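Local coordinates for protein putative pectin lyase (Geobacillus virus E2, PDB 7CHU) that serves as the trimeric tailspike of a deep-sea thermophilic bacteriophage and probably recognises, and perhaps cleaves, polysaccharide on the surface of its bacterial host, at residues F270-T273 and R277-G280; A422-P427 and V461-L466; K503-D508 and V513-L518. All coordinates share one frame; numbering follows the deposited sequence.

Interaction 1: F270-T273 and R277-G280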
loop_
_atom_site.group_PDB
_atom_site.type_symbol
_atom_site.label_atom_id
_atom_site.label_comp_id
_atom_site.label_asym_id
_atom_site.label_seq_id
_atom_site.Cartn_x
_atom_site.Cartn_y
_atom_site.Cartn_z
ATOM N N PHE A 270 2.595 19.463 9.894
ATOM C CA PHE A 270 4.017 19.548 9.599
ATOM C C PHE A 270 4.478 20.972 9.882
ATOM O O PHE A 270 3.809 21.936 9.501
ATOM C CB PHE A 270 4.334 19.197 8.145
ATOM C CG PHE A 270 4.365 17.721 7.858
ATOM C CD1 PHE A 270 5.531 16.982 8.009
ATOM C CD2 PHE A 270 3.233 17.081 7.418
ATOM C CE1 PHE A 270 5.561 15.618 7.726
ATOM C CE2 PHE A 270 3.251 15.724 7.094
ATOM C CZ PHE A 270 4.398 14.987 7.252
ATOM N N ASP A 271 5.614 21.097 10.564
ATOM C CA ASP A 271 6.185 22.392 10.927
ATOM C C ASP A 271 7.644 22.364 10.489
ATOM O O ASP A 271 8.426 21.568 11.010
ATOM C CB ASP A 271 6.035 22.622 12.432
ATOM C CG ASP A 271 6.662 23.931 12.917
ATOM O OD1 ASP A 271 7.373 24.636 12.156
ATOM O OD2 ASP A 271 6.441 24.233 14.111
ATOM N N SER A 272 7.993 23.175 9.490
ATOM C CA SER A 272 9.358 23.226 8.971
ATOM C C SER A 272 10.040 24.540 9.335
ATOM O O SER A 272 11.026 24.924 8.692
ATOM C CB SER A 272 9.383 23.031 7.455
ATOM O OG SER A 272 9.189 21.664 7.078
ATOM N N THR A 273 9.543 25.220 10.362
ATOM C CA THR A 273 10.083 26.536 10.701
ATOM C C THR A 273 11.342 26.491 11.556
ATOM O O THR A 273 11.909 27.549 11.835
ATOM C CB THR A 273 9.054 27.381 11.441
ATOM O OG1 THR A 273 8.756 26.773 12.707
ATOM C CG2 THR A 273 7.779 27.580 10.583
ATOM N N ARG A 277 16.388 23.355 6.775
ATOM C CA ARG A 277 16.164 22.018 6.243
ATOM C C ARG A 277 14.723 21.610 6.507
ATOM O O ARG A 277 14.338 21.372 7.659
ATOM C CB ARG A 277 17.144 21.046 6.871
ATOM C CG ARG A 277 18.537 21.254 6.362
ATOM C CD ARG A 277 19.549 20.483 7.186
ATOM N NE ARG A 277 20.881 20.737 6.659
ATOM C CZ ARG A 277 22.018 20.560 7.324
ATOM N NH1 ARG A 277 22.003 20.126 8.586
ATOM N NH2 ARG A 277 23.168 20.837 6.721
ATOM N N ARG A 278 13.928 21.553 5.446
ATOM C CA ARG A 278 12.502 21.319 5.589
ATOM C C ARG A 278 12.206 19.827 5.717
ATOM O O ARG A 278 12.964 18.982 5.237
ATOM C CB ARG A 278 11.749 21.920 4.398
ATOM C CG ARG A 278 11.961 23.450 4.267
ATOM C CD ARG A 278 11.504 23.979 2.901
ATOM N NE ARG A 278 10.235 23.368 2.490
ATOM C CZ ARG A 278 9.039 23.655 3.012
ATOM N NH1 ARG A 278 8.922 24.571 3.963
ATOM N NH2 ARG A 278 7.948 23.015 2.583
ATOM N N ASN A 279 11.115 19.519 6.422
ATOM C CA ASN A 279 10.612 18.158 6.487
ATOM C C ASN A 279 10.421 17.625 5.076
ATOM O O ASN A 279 9.974 18.345 4.168
ATOM C CB ASN A 279 9.297 18.112 7.277
ATOM C CG ASN A 279 9.495 18.493 8.755
ATOM O OD1 ASN A 279 10.483 18.102 9.385
ATOM N ND2 ASN A 279 8.556 19.239 9.307
ATOM N N GLY A 280 10.784 16.367 4.874
ATOM C CA GLY A 280 10.736 15.831 3.523
ATOM C C GLY A 280 10.559 14.331 3.476
ATOM O O GLY A 280 10.919 13.609 4.409
#

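Interaction 2: A422-P427 and V461-L466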
loop_
_atom_site.group_PDB
_atom_site.type_symbol
_atom_site.label_atom_id
_atom_site.label_comp_id
_atom_site.label_asym_id
_atom_site.label_seq_id
_atom_site.Cartn_x
_atom_site.Cartn_y
_atom_site.Cartn_z
ATOM N N ALA A 422 -21.500 28.077 -15.087
ATOM C CA ALA A 422 -21.877 28.753 -16.318
ATOM C C ALA A 422 -20.833 29.757 -16.792
ATOM O O ALA A 422 -20.987 30.332 -17.879
ATOM C CB ALA A 422 -23.223 29.457 -16.128
ATOM N N ASN A 423 -19.777 29.988 -16.022
ATOM C CA ASN A 423 -18.825 31.029 -16.355
ATOM C C ASN A 423 -17.540 30.454 -16.930
ATOM O O ASN A 423 -17.177 29.302 -16.698
ATOM C CB ASN A 423 -18.495 31.868 -15.120
ATOM C CG ASN A 423 -19.727 32.453 -14.485
ATOM O OD1 ASN A 423 -19.969 32.281 -13.293
ATOM N ND2 ASN A 423 -20.506 33.160 -15.273
ATOM N N PHE A 424 -16.845 31.301 -17.668
ATOM C CA PHE A 424 -15.498 31.034 -18.146
ATOM C C PHE A 424 -14.553 31.953 -17.386
ATOM O O PHE A 424 -14.685 33.179 -17.465
ATOM C CB PHE A 424 -15.410 31.267 -19.655
ATOM C CG PHE A 424 -16.274 30.324 -20.460
ATOM C CD1 PHE A 424 -15.900 28.995 -20.624
ATOM C CD2 PHE A 424 -17.459 30.761 -21.045
ATOM C CE1 PHE A 424 -16.698 28.106 -21.375
ATOM C CE2 PHE A 424 -18.258 29.888 -21.787
ATOM C CZ PHE A 424 -17.874 28.548 -21.943
ATOM N N ILE A 425 -13.615 31.365 -16.645
ATOM C CA ILE A 425 -12.733 32.112 -15.753
ATOM C C ILE A 425 -11.372 32.275 -16.412
ATOM O O ILE A 425 -10.814 31.309 -16.941
ATOM C CB ILE A 425 -12.603 31.402 -14.396
ATOM C CG1 ILE A 425 -13.972 31.385 -13.709
ATOM C CG2 ILE A 425 -11.525 32.076 -13.555
ATOM C CD1 ILE A 425 -13.949 30.839 -12.296
ATOM N N GLN A 426 -10.851 33.493 -16.396
ATOM C CA GLN A 426 -9.528 33.836 -16.899
ATOM C C GLN A 426 -8.594 33.975 -15.706
ATOM O O GLN A 426 -8.668 34.986 -14.985
ATOM C CB GLN A 426 -9.576 35.146 -17.702
ATOM C CG GLN A 426 -8.269 35.532 -18.361
ATOM C CD GLN A 426 -8.391 36.835 -19.162
ATOM O OE1 GLN A 426 -8.289 37.935 -18.608
ATOM N NE2 GLN A 426 -8.617 36.713 -20.461
ATOM N N PRO A 427 -7.700 33.009 -15.458
ATOM C CA PRO A 427 -6.883 33.058 -14.229
ATOM C C PRO A 427 -5.909 34.219 -14.179
ATOM O O PRO A 427 -5.813 34.889 -13.143
ATOM C CB PRO A 427 -6.147 31.710 -14.255
ATOM C CG PRO A 427 -6.931 30.858 -15.117
ATOM C CD PRO A 427 -7.520 31.738 -16.172
ATOM N N VAL A 461 -15.003 35.952 -18.264
ATOM C CA VAL A 461 -14.838 36.475 -19.616
ATOM C C VAL A 461 -15.825 35.800 -20.567
ATOM O O VAL A 461 -16.396 34.744 -20.277
ATOM C CB VAL A 461 -13.392 36.296 -20.130
ATOM C CG1 VAL A 461 -12.425 37.075 -19.262
ATOM C CG2 VAL A 461 -13.008 34.804 -20.173
ATOM N N THR A 462 -16.022 36.439 -21.716
ATOM C CA THR A 462 -16.815 35.907 -22.812
ATOM C C THR A 462 -15.870 35.347 -23.858
ATOM O O THR A 462 -14.907 36.015 -24.239
ATOM C CB THR A 462 -17.694 37.004 -23.418
ATOM O OG1 THR A 462 -18.714 37.340 -22.474
ATOM C CG2 THR A 462 -18.347 36.539 -24.715
ATOM N N LEU A 463 -16.117 34.112 -24.290
ATOM C CA LEU A 463 -15.303 33.505 -25.335
ATOM C C LEU A 463 -15.932 33.783 -26.700
ATOM O O LEU A 463 -17.123 33.526 -26.911
ATOM C CB LEU A 463 -15.145 32.002 -25.102
ATOM C CG LEU A 463 -14.220 31.662 -23.926
ATOM C CD1 LEU A 463 -13.969 30.162 -23.867
ATOM C CD2 LEU A 463 -12.903 32.434 -24.003
ATOM N N THR A 464 -15.130 34.345 -27.601
ATOM C CA THR A 464 -15.535 34.638 -28.971
ATOM C C THR A 464 -15.180 33.458 -29.865
ATOM O O THR A 464 -14.037 32.992 -29.856
ATOM C CB THR A 464 -14.824 35.899 -29.471
ATOM O OG1 THR A 464 -15.130 36.985 -28.600
ATOM C CG2 THR A 464 -15.257 36.261 -30.904
ATOM N N THR A 465 -16.152 32.967 -30.621
ATOM C CA THR A 465 -15.866 31.893 -31.557
ATOM C C THR A 465 -15.167 32.485 -32.774
ATOM O O THR A 465 -15.685 33.412 -33.406
ATOM C CB THR A 465 -17.151 31.165 -31.967
ATOM O OG1 THR A 465 -17.754 30.550 -30.822
ATOM C CG2 THR A 465 -16.848 30.078 -32.994
ATOM N N LEU A 466 -13.994 31.954 -33.105
ATOM C CA LEU A 466 -13.217 32.476 -34.222
ATOM C C LEU A 466 -13.364 31.665 -35.496
ATOM O O LEU A 466 -13.201 32.214 -36.592
ATOM C CB LEU A 466 -11.731 32.537 -33.840
ATOM C CG LEU A 466 -11.512 33.275 -32.521
ATOM C CD1 LEU A 466 -10.075 33.095 -31.980
ATOM C CD2 LEU A 466 -11.829 34.731 -32.724
HETATM O O HOH W 1 -17.961 33.860 -18.397
#

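Interaction 3: K503-D508 and V513-L518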
loop_
_atom_site.group_PDB
_atom_site.type_symbol
_atom_site.label_atom_id
_atom_site.label_comp_id
_atom_site.label_asym_id
_atom_site.label_seq_id
_atom_site.Cartn_x
_atom_site.Cartn_y
_atom_site.Cartn_z
ATOM N N LYS A 503 -0.478 40.938 -54.884
ATOM C CA LYS A 503 -1.806 40.777 -55.451
ATOM C C LYS A 503 -2.412 39.434 -55.050
ATOM O O LYS A 503 -1.699 38.424 -54.937
ATOM C CB LYS A 503 -1.746 40.886 -56.970
ATOM C CG LYS A 503 -1.481 42.308 -57.428
ATOM C CD LYS A 503 -1.448 42.408 -58.931
ATOM C CE LYS A 503 -1.221 43.852 -59.365
ATOM N NZ LYS A 503 -1.155 43.882 -60.846
ATOM N N LEU A 504 -3.728 39.439 -54.825
ATOM C CA LEU A 504 -4.470 38.202 -54.609
ATOM C C LEU A 504 -4.526 37.420 -55.914
ATOM O O LEU A 504 -4.971 37.948 -56.936
ATOM C CB LEU A 504 -5.883 38.498 -54.116
ATOM C CG LEU A 504 -6.743 37.250 -53.887
ATOM C CD1 LEU A 504 -6.233 36.453 -52.681
ATOM C CD2 LEU A 504 -8.198 37.628 -53.674
ATOM N N LYS A 505 -4.067 36.166 -55.889
ATOM C CA LYS A 505 -3.990 35.354 -57.096
ATOM C C LYS A 505 -4.524 33.966 -56.787
ATOM O O LYS A 505 -4.709 33.590 -55.626
ATOM C CB LYS A 505 -2.553 35.255 -57.645
ATOM C CG LYS A 505 -1.919 36.598 -57.975
ATOM C CD LYS A 505 -0.629 36.445 -58.766
ATOM C CE LYS A 505 0.009 37.821 -59.008
ATOM N NZ LYS A 505 1.313 37.712 -59.711
ATOM N N PHE A 506 -4.798 33.224 -57.855
ATOM C CA PHE A 506 -5.263 31.847 -57.760
ATOM C C PHE A 506 -4.499 31.012 -58.778
ATOM O O PHE A 506 -4.508 31.330 -59.975
ATOM C CB PHE A 506 -6.774 31.777 -58.014
ATOM C CG PHE A 506 -7.370 30.396 -57.857
ATOM C CD1 PHE A 506 -7.447 29.808 -56.605
ATOM C CD2 PHE A 506 -7.908 29.720 -58.948
ATOM C CE1 PHE A 506 -8.018 28.550 -56.447
ATOM C CE2 PHE A 506 -8.474 28.455 -58.800
ATOM C CZ PHE A 506 -8.530 27.875 -57.538
ATOM N N LYS A 507 -3.822 29.956 -58.323
ATOM C CA LYS A 507 -3.293 28.967 -59.258
ATOM C C LYS A 507 -4.365 27.910 -59.461
ATOM O O LYS A 507 -4.702 27.170 -58.528
ATOM C CB LYS A 507 -1.997 28.337 -58.759
ATOM C CG LYS A 507 -1.500 27.203 -59.644
ATOM C CD LYS A 507 -0.178 26.579 -59.110
ATOM C CE LYS A 507 1.025 27.435 -59.490
ATOM N NZ LYS A 507 2.331 26.872 -59.015
ATOM N N ASP A 508 -4.893 27.813 -60.681
ATOM C CA ASP A 508 -6.096 27.007 -60.852
ATOM C C ASP A 508 -5.732 25.547 -61.129
ATOM O O ASP A 508 -4.574 25.123 -61.052
ATOM C CB ASP A 508 -7.029 27.616 -61.910
ATOM C CG ASP A 508 -6.434 27.634 -63.324
ATOM O OD1 ASP A 508 -5.418 26.937 -63.568
ATOM O OD2 ASP A 508 -7.006 28.351 -64.197
ATOM N N VAL A 513 -1.112 30.315 -62.846
ATOM C CA VAL A 513 -1.372 31.367 -61.862
ATOM C C VAL A 513 -2.159 32.484 -62.527
ATOM O O VAL A 513 -1.721 33.043 -63.536
ATOM C CB VAL A 513 -0.073 31.910 -61.265
ATOM C CG1 VAL A 513 -0.379 33.093 -60.293
ATOM C CG2 VAL A 513 0.665 30.804 -60.557
ATOM N N LYS A 514 -3.323 32.802 -61.972
ATOM C CA LYS A 514 -4.165 33.865 -62.501
ATOM C C LYS A 514 -4.426 34.913 -61.427
ATOM O O LYS A 514 -4.415 34.611 -60.232
ATOM C CB LYS A 514 -5.483 33.301 -63.021
ATOM C CG LYS A 514 -5.264 32.103 -63.926
ATOM C CD LYS A 514 -6.522 31.680 -64.589
ATOM C CE LYS A 514 -6.809 32.541 -65.785
ATOM N NZ LYS A 514 -5.781 32.300 -66.834
ATOM N N ILE A 515 -4.666 36.148 -61.870
ATOM C CA ILE A 515 -5.003 37.241 -60.964
ATOM C C ILE A 515 -6.492 37.172 -60.654
ATOM O O ILE A 515 -7.308 36.953 -61.552
ATOM C CB ILE A 515 -4.612 38.598 -61.577
ATOM C CG1 ILE A 515 -3.086 38.762 -61.506
ATOM C CG2 ILE A 515 -5.336 39.754 -60.849
ATOM C CD1 ILE A 515 -2.539 39.973 -62.218
ATOM N N VAL A 516 -6.848 37.282 -59.376
ATOM C CA VAL A 516 -8.255 37.364 -59.003
ATOM C C VAL A 516 -8.728 38.788 -59.283
ATOM O O VAL A 516 -8.200 39.749 -58.713
ATOM C CB VAL A 516 -8.470 36.986 -57.532
ATOM C CG1 VAL A 516 -9.932 37.154 -57.173
ATOM C CG2 VAL A 516 -7.996 35.543 -57.244
ATOM N N THR A 517 -9.708 38.926 -60.171
ATOM C CA THR A 517 -10.120 40.253 -60.630
ATOM C C THR A 517 -10.875 41.006 -59.538
ATOM O O THR A 517 -11.855 40.504 -58.977
ATOM C CB THR A 517 -11.001 40.134 -61.872
ATOM O OG1 THR A 517 -10.275 39.481 -62.915
ATOM C CG2 THR A 517 -11.453 41.512 -62.351
ATOM N N LEU A 518 -10.445 42.237 -59.284
ATOM C CA LEU A 518 -11.043 43.119 -58.300
ATOM C C LEU A 518 -11.559 44.381 -58.983
ATOM O O LEU A 518 -10.945 44.873 -59.933
ATOM C CB LEU A 518 -10.013 43.517 -57.229
ATOM C CG LEU A 518 -9.179 42.365 -56.643
ATOM C CD1 LEU A 518 -8.055 42.902 -55.770
ATOM C CD2 LEU A 518 -10.083 41.417 -55.864
HETATM O O HOH W 2 -6.071 40.391 -57.359
#

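Interaction 1: F270-T273 and R277-G280
Asn-279 reaches back across the loop to the end of the preceding strand, and each part of its side chain meets a different partner. CB lies 3.6 Å from Ser-272 OG on one hand and 4.0 Å from Phe-270 CD1 on the other. With CG placed beside its own backbone N (chi1 -65°), the amide is carried over the chain at Asp-271 and Ser-272. There ND2 comes 2.9 Å from Asp-271 O, but the N-H is bent well off line (124°) and the bond is weak. The same nitrogen sits in the plane of the Phe-270 ring, at its edge, while the amide plane is turned 56° from that of the ring. The other amide atom, OD1, accepts from the backbone N of Ser-250, which together with the weak ND2 bond is consistent with the amide orientation modelled.

The firmer bond across the loop uses the backbone of Asn-279: its N donates to Ser-272 OG at 3.0 Å, reasonably straight. Ser-272 OG is also bonded to Asp-310 O. Arg-278 bends at chi3 and brings NH1 to 3.8 Å from Ser-272 CB, its guanidinium engaged by salt bridges to Asp-310 and Asp-312. Asp-271 OD1 accepts from Thr-273 N at 2.9 Å, an Asx turn, and also from Thr-273 OG1, while OD2 is hydrogen-bonded to Tyr-241 OH.

The contact thus closes the loop that leaves strand 268-271, which lies between the parallel strands 240-243 and 307-309 of the right-handed beta-helix, before the chain enters strand 283-285.

Interaction 2: A422-P427 and V461-L466
Leu-463 presents its CD1 methyl to one face of the Phe-424 ring, the two side chains crossing at about a right angle. The methyl carbon CD1 of Leu-463 is 4.2 Å from the centroid of the Phe-424 ring and 18° off the ring normal, a CH-pi contact displaced toward the CG and CD1 side of the ring. Phe-424 keeps CG beside its backbone N (chi1 -64°), which swings the ring toward Leu-463, with Val-461 O near the ring plane at its edge.

Val-461 fits between the side chains of Phe-424 and Gln-426. Its CG2 lies 4.3 Å from Phe-424 CB, whereas CG1 rests on Gln-426 CB at 3.8 Å, again with the side chains at about a right angle. Gln-426 runs extended past this methyl; its amide is taken up by Ser-454, Ser-433 and Asn-452.

Strand 423-426 pairs antiparallel with both 418-420 and 459-469, in the mainly antiparallel region after the beta-helix. Between the two segments one direct backbone bond forms: Val-461 N donates to Phe-424 O at 2.9 Å and nearly straight (167°). A water accepts from Phe-424 N at 2.9 Å and donates to Val-461 O at 2.6 Å.

One direct bond and one water-mediated link thus join the Phe-424 and Val-461 backbones; beyond them the contact is apolar, through the Leu-463 methyl on the Phe-424 ring.

Interaction 3: K503-D508 and V513-L518
Leu-504 O is gripped twice, by Val-516 N at 3.1 Å and by a water at 2.7 Å that also donates to Val-516 O. The Val-516 N-H comes in tilted 26° from the carbonyl plane. Farther along this beta hairpin, Phe-506 and Lys-514 form an antiparallel hydrogen-bonded pair, with Phe-506 N to Lys-514 O at 2.8 Å and Lys-514 N to Phe-506 O at 2.7 Å.

On one face, Val-513 splits its methyls between two lysines: CG1 meets Lys-505 CD at 3.7 Å and CG2 meets Lys-507 CE at 3.6 Å. Lys-505 stays extended beyond CG, which takes NZ past Val-513 and Ile-515 to salt bridges with Asp-498 and Asp-501. On the other face, Leu-504 CD2 lies 3.9 Å from Val-516 CB, and Val-516 CG2 also touches Phe-506 CB. Here the subunits meet: Val-516 packs on Val-516 of both other subunits, and Phe-506 on Leu-518 of a neighbouring subunit.

The hairpin is therefore two-sided in chemistry. Its lysine stems pack on Val-513, Lys-505 ending on two carboxylates and Lys-507 on the carbonyl of Thr-490; its Leu-504, Phe-506 and Val-516 face packs between subunits, with Val-516 probably at the trimer axis.

Overall arrangement
The three contacts follow one another along the chain and along the elongated spike. The centre of interaction 1 lies about 16 Å from the centre of the chain, in the parallel beta-helix; that of interaction 2, about 40 Å from the chain's centre, belongs to the mainly antiparallel strands that succeed it; that of interaction 3, about 71 Å from it, is in the three-stranded antiparallel sheet 494-498, 503-507 and 513-515 near the C-terminus. Centres of successive contacts are about 40 and 39 Å apart, and none touches another. Involvement of other subunits grows in the same direction: none touches interaction 1, a single residue of interaction 2 meets one, and interaction 3 packs against both, consistent with a C-terminal tip that helps hold the trimer together.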